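Local structure of glypican-1 (Homo sapiens, 4YWT) at residues A204-E207 with L208-R211; I456-L459 with K460-T463. The protein is a cell-surface proteoglycan that bears heparan sulfate chains, through which it binds alpha-4 (V) collagen and takes part in Schwann cell myelination. The protein carries 3 engineered substitutions. All coordinates share one frame; numbering follows the deposited sequence.

Contact 1: residues A204-E207 with L208-R211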
loop_
_atom_site.group_PDB
_atom_site.type_symbol
_atom_site.label_atom_id
_atom_site.label_comp_id
_atom_site.label_asym_id
_atom_site.label_seq_id
_atom_site.Cartn_x
_atom_site.Cartn_y
_atom_site.Cartn_z
ATOM N N ALA A 204 -9.688 -18.345 -30.404
ATOM C CA ALA A 204 -10.227 -17.929 -29.111
ATOM C C ALA A 204 -9.625 -18.653 -27.893
ATOM O O ALA A 204 -9.375 -18.008 -26.875
ATOM C CB ALA A 204 -11.747 -18.085 -29.112
ATOM N N PRO A 205 -9.403 -19.983 -27.974
ATOM C CA PRO A 205 -8.763 -20.618 -26.812
ATOM C C PRO A 205 -7.369 -20.068 -26.496
ATOM O O PRO A 205 -7.017 -19.932 -25.322
ATOM C CB PRO A 205 -8.674 -22.090 -27.225
ATOM C CG PRO A 205 -9.793 -22.273 -28.178
ATOM C CD PRO A 205 -9.869 -20.988 -28.948
ATOM N N ARG A 206 -6.595 -19.757 -27.529
ATOM C CA ARG A 206 -5.248 -19.227 -27.341
ATOM C C ARG A 206 -5.284 -17.806 -26.781
ATOM O O ARG A 206 -4.597 -17.494 -25.801
ATOM C CB ARG A 206 -4.472 -19.258 -28.660
ATOM C CG ARG A 206 -3.098 -18.616 -28.582
ATOM C CD ARG A 206 -2.351 -18.747 -29.898
ATOM N NE ARG A 206 -1.109 -17.980 -29.896
ATOM C CZ ARG A 206 -0.836 -17.000 -30.751
ATOM N NH1 ARG A 206 -1.717 -16.670 -31.687
ATOM N NH2 ARG A 206 0.319 -16.353 -30.675
ATOM N N GLU A 207 -6.085 -16.951 -27.412
ATOM C CA GLU A 207 -6.284 -15.582 -26.948
ATOM C C GLU A 207 -6.697 -15.565 -25.482
ATOM O O GLU A 207 -6.112 -14.844 -24.665
ATOM C CB GLU A 207 -7.340 -14.872 -27.801
ATOM C CG GLU A 207 -6.863 -14.474 -29.187
ATOM C CD GLU A 207 -5.823 -13.371 -29.152
ATOM O OE1 GLU A 207 -5.010 -13.287 -30.097
ATOM O OE2 GLU A 207 -5.822 -12.584 -28.181
ATOM N N LEU A 208 -7.698 -16.378 -25.156
ATOM C CA LEU A 208 -8.168 -16.505 -23.784
ATOM C C LEU A 208 -7.049 -16.980 -22.866
ATOM O O LEU A 208 -6.899 -16.468 -21.759
ATOM C CB LEU A 208 -9.354 -17.467 -23.699
ATOM C CG LEU A 208 -9.958 -17.612 -22.301
ATOM C CD1 LEU A 208 -10.418 -16.255 -21.777
ATOM C CD2 LEU A 208 -11.103 -18.610 -22.298
ATOM N N ARG A 209 -6.267 -17.952 -23.329
ATOM C CA ARG A 209 -5.159 -18.476 -22.534
ATOM C C ARG A 209 -4.186 -17.365 -22.153
ATOM O O ARG A 209 -3.968 -17.096 -20.969
ATOM C CB ARG A 209 -4.410 -19.578 -23.288
ATOM C CG ARG A 209 -3.363 -20.286 -22.435
ATOM C CD ARG A 209 -2.559 -21.314 -23.227
ATOM N NE ARG A 209 -1.471 -20.707 -23.989
ATOM C CZ ARG A 209 -1.450 -20.600 -25.313
ATOM N NH1 ARG A 209 -2.459 -21.067 -26.035
ATOM N NH2 ARG A 209 -0.416 -20.031 -25.918
ATOM N N LEU A 210 -3.616 -16.720 -23.168
ATOM C CA LEU A 210 -2.637 -15.660 -22.958
ATOM C C LEU A 210 -3.198 -14.534 -22.089
ATOM O O LEU A 210 -2.631 -14.198 -21.035
ATOM C CB LEU A 210 -2.173 -15.098 -24.304
ATOM C CG LEU A 210 -1.360 -16.041 -25.193
ATOM C CD1 LEU A 210 -1.242 -15.481 -26.602
ATOM C CD2 LEU A 210 0.016 -16.288 -24.595
ATOM N N ARG A 211 -4.319 -13.971 -22.532
ATOM C CA ARG A 211 -4.920 -12.828 -21.854
ATOM C C ARG A 211 -5.265 -13.126 -20.399
ATOM O O ARG A 211 -4.927 -12.343 -19.512
ATOM C CB ARG A 211 -6.168 -12.360 -22.604
ATOM C CG ARG A 211 -5.857 -11.686 -23.927
ATOM C CD ARG A 211 -7.115 -11.218 -24.635
ATOM N NE ARG A 211 -6.795 -10.525 -25.880
ATOM C CZ ARG A 211 -6.510 -9.229 -25.961
ATOM N NH1 ARG A 211 -6.229 -8.684 -27.136
ATOM N NH2 ARG A 211 -6.505 -8.478 -24.866
#

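Contact 2: residues I456-L459 with K460-T463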
loop_
_atom_site.group_PDB
_atom_site.type_symbol
_atom_site.label_atom_id
_atom_site.label_comp_id
_atom_site.label_asym_id
_atom_site.label_seq_id
_atom_site.Cartn_x
_atom_site.Cartn_y
_atom_site.Cartn_z
ATOM N N ILE A 456 10.367 -5.200 6.093
ATOM C CA ILE A 456 11.230 -5.039 4.931
ATOM C C ILE A 456 11.319 -6.357 4.167
ATOM O O ILE A 456 11.286 -6.374 2.930
ATOM C CB ILE A 456 12.641 -4.552 5.335
ATOM C CG1 ILE A 456 12.578 -3.100 5.812
ATOM C CG2 ILE A 456 13.611 -4.664 4.172
ATOM C CD1 ILE A 456 13.907 -2.543 6.269
ATOM N N MET A 457 11.410 -7.462 4.904
ATOM C CA MET A 457 11.393 -8.775 4.266
ATOM C C MET A 457 10.095 -8.999 3.492
ATOM O O MET A 457 10.117 -9.470 2.346
ATOM C CB MET A 457 11.587 -9.896 5.292
ATOM C CG MET A 457 12.987 -9.984 5.886
ATOM S SD MET A 457 14.328 -9.680 4.712
ATOM C CE MET A 457 13.969 -10.855 3.404
ATOM N N GLN A 458 8.970 -8.657 4.117
ATOM C CA GLN A 458 7.670 -8.767 3.454
ATOM C C GLN A 458 7.640 -7.976 2.143
ATOM O O GLN A 458 7.202 -8.488 1.100
ATOM C CB GLN A 458 6.551 -8.288 4.381
ATOM C CG GLN A 458 6.352 -9.157 5.615
ATOM C CD GLN A 458 5.982 -10.585 5.265
ATOM O OE1 GLN A 458 4.880 -10.854 4.786
ATOM N NE2 GLN A 458 6.905 -11.512 5.502
ATOM N N LEU A 459 8.116 -6.734 2.201
ATOM C CA LEU A 459 8.203 -5.892 1.011
ATOM C C LEU A 459 9.047 -6.556 -0.073
ATOM O O LEU A 459 8.649 -6.587 -1.240
ATOM C CB LEU A 459 8.779 -4.516 1.357
ATOM C CG LEU A 459 7.977 -3.631 2.313
ATOM C CD1 LEU A 459 8.720 -2.333 2.587
ATOM C CD2 LEU A 459 6.595 -3.344 1.758
ATOM N N LYS A 460 10.203 -7.090 0.315
ATOM C CA LYS A 460 11.066 -7.813 -0.622
ATOM C C LYS A 460 10.321 -8.945 -1.326
ATOM O O LYS A 460 10.318 -9.038 -2.562
ATOM C CB LYS A 460 12.287 -8.392 0.096
ATOM C CG LYS A 460 13.297 -7.375 0.593
ATOM C CD LYS A 460 14.580 -8.084 1.010
ATOM C CE LYS A 460 15.491 -7.184 1.821
ATOM N NZ LYS A 460 16.600 -7.965 2.443
ATOM N N ILE A 461 9.693 -9.803 -0.527
ATOM C CA ILE A 461 8.977 -10.962 -1.049
ATOM C C ILE A 461 7.856 -10.572 -2.013
ATOM O O ILE A 461 7.770 -11.102 -3.131
ATOM C CB ILE A 461 8.389 -11.807 0.096
ATOM C CG1 ILE A 461 9.519 -12.412 0.934
ATOM C CG2 ILE A 461 7.489 -12.904 -0.452
ATOM C CD1 ILE A 461 9.061 -12.996 2.252
ATOM N N MET A 462 7.005 -9.642 -1.586
ATOM C CA MET A 462 5.898 -9.203 -2.429
ATOM C C MET A 462 6.418 -8.583 -3.726
ATOM O O MET A 462 5.875 -8.832 -4.807
ATOM C CB MET A 462 5.010 -8.208 -1.680
ATOM C CG MET A 462 3.709 -7.869 -2.395
ATOM S SD MET A 462 2.631 -9.295 -2.625
ATOM C CE MET A 462 2.610 -9.407 -4.409
ATOM N N THR A 463 7.481 -7.789 -3.614
ATOM C CA THR A 463 8.093 -7.161 -4.781
ATOM C C THR A 463 8.565 -8.205 -5.780
ATOM O O THR A 463 8.302 -8.089 -6.980
ATOM C CB THR A 463 9.285 -6.274 -4.396
ATOM O OG1 THR A 463 8.863 -5.288 -3.447
ATOM C CG2 THR A 463 9.852 -5.580 -5.627
#

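Contact 1: residues A204-E207 with L208-R211
Glu207 sets CG beside its backbone N (chi1 -74°) and bends its chain at chi2 (-68°), which carries its carboxylate alongside Arg211, whose chain runs straight out from CG to NE. The two side chains, one helical turn apart, point the same way and close an i to i+4 salt bridge: Arg211 NE donates to Glu207 OE2 at 3.2 Å. The carboxylate oxygen is met nearly along its C-O axis and lies at the guanidinium edge, tilted only modestly out of the plane; the pairing is a single bond through NE, since Arg211 NH1 stays 4.1 Å from Glu207 OE2. Glutamate followed four residues later by arginine suits this spacing, and the pairing probably offsets the charge of an arginine that is largely buried.

On another side of the helix, Arg209 bends at chi3 and turns back over the preceding turn, bringing NH1 to 3.6 Å from Arg206 CG. One face of the Arg209 guanidinium lies toward Arg206 O, which takes its hydrogen bond from Leu210 N at 2.9 Å. Pro205, in the first turn, suits a place where no backbone N-H need be given to an earlier turn.

This is the start of helix 204-236. Leu208 packs on Leu162 and Trp166 of helix 158-177 and on Leu320 of helix 316-328, while Glu207 and Arg211 both rest on Trp319 of that second helix.

Contact 2: residues I456-L459 with K460-T463
Lys460 lying against Met457 and Ile456, and Thr463 hydrogen-bonded back to Leu459, make this a local contact between successive turns within helix 450-471, the last helix modelled in the chain. Its inner side faces two other helices: Leu459 reaches Leu292 of helix 286-299 and Val232 of helix 204-236, and Met462 touches the same pair of helices. Branched and flexible apolar residues suit that side, where they can fit between neighbouring helices.

On the outer part, Lys460 stretches back toward the start of the helix, its chain extended beyond CG. The thioether of Met457, folded over by bends at chi2 and chi3, comes across it: Met457 SD is 3.6 Å from Lys460 NZ, and Met457 CE is 3.7 Å from Lys460 CD. From Ile456, the methyl CG2 approaches Lys460 CE at 3.9 Å. The long methylenes of lysine thus provide an apolar surface for Met457 and Ile456, with the amine ending next to the thioether sulfur.

Thr463 places OG1 beside its own backbone N (chi1 -57°), which turns the hydroxyl onto the preceding turn. OG1 donates to Leu459 O at 2.6 Å, from well above the carbonyl plane, and Thr463 N donates to the same oxygen at 2.9 Å from the opposite face.

Leu459 O is therefore held by two donors of one residue. The OG1 bond gives the proton of a buried threonine hydroxyl an acceptor within its own helix and helps to fix chi1, which probably eases the placing of a polar residue beside Leu292.

How the contacts relate
Contact 1 comes first along the chain, at the beginning of helix 204-236, and contact 2 follows far later, in the middle of helix 450-471. Their centres are about 31 Å apart and their nearest atoms about 17 Å, so they do not touch. Helix 204-236 nevertheless links them: contact 1 lies in its first two turns, whereas Gln224, Val228 and Val232 farther along it meet the side chains of contact 2. Contact 1 is also much farther from the centre of the chain, 31 Å against 12 Å. Together they sample two places along the elongated, largely helical core protein, in which one long helix joins different neighbours at different levels.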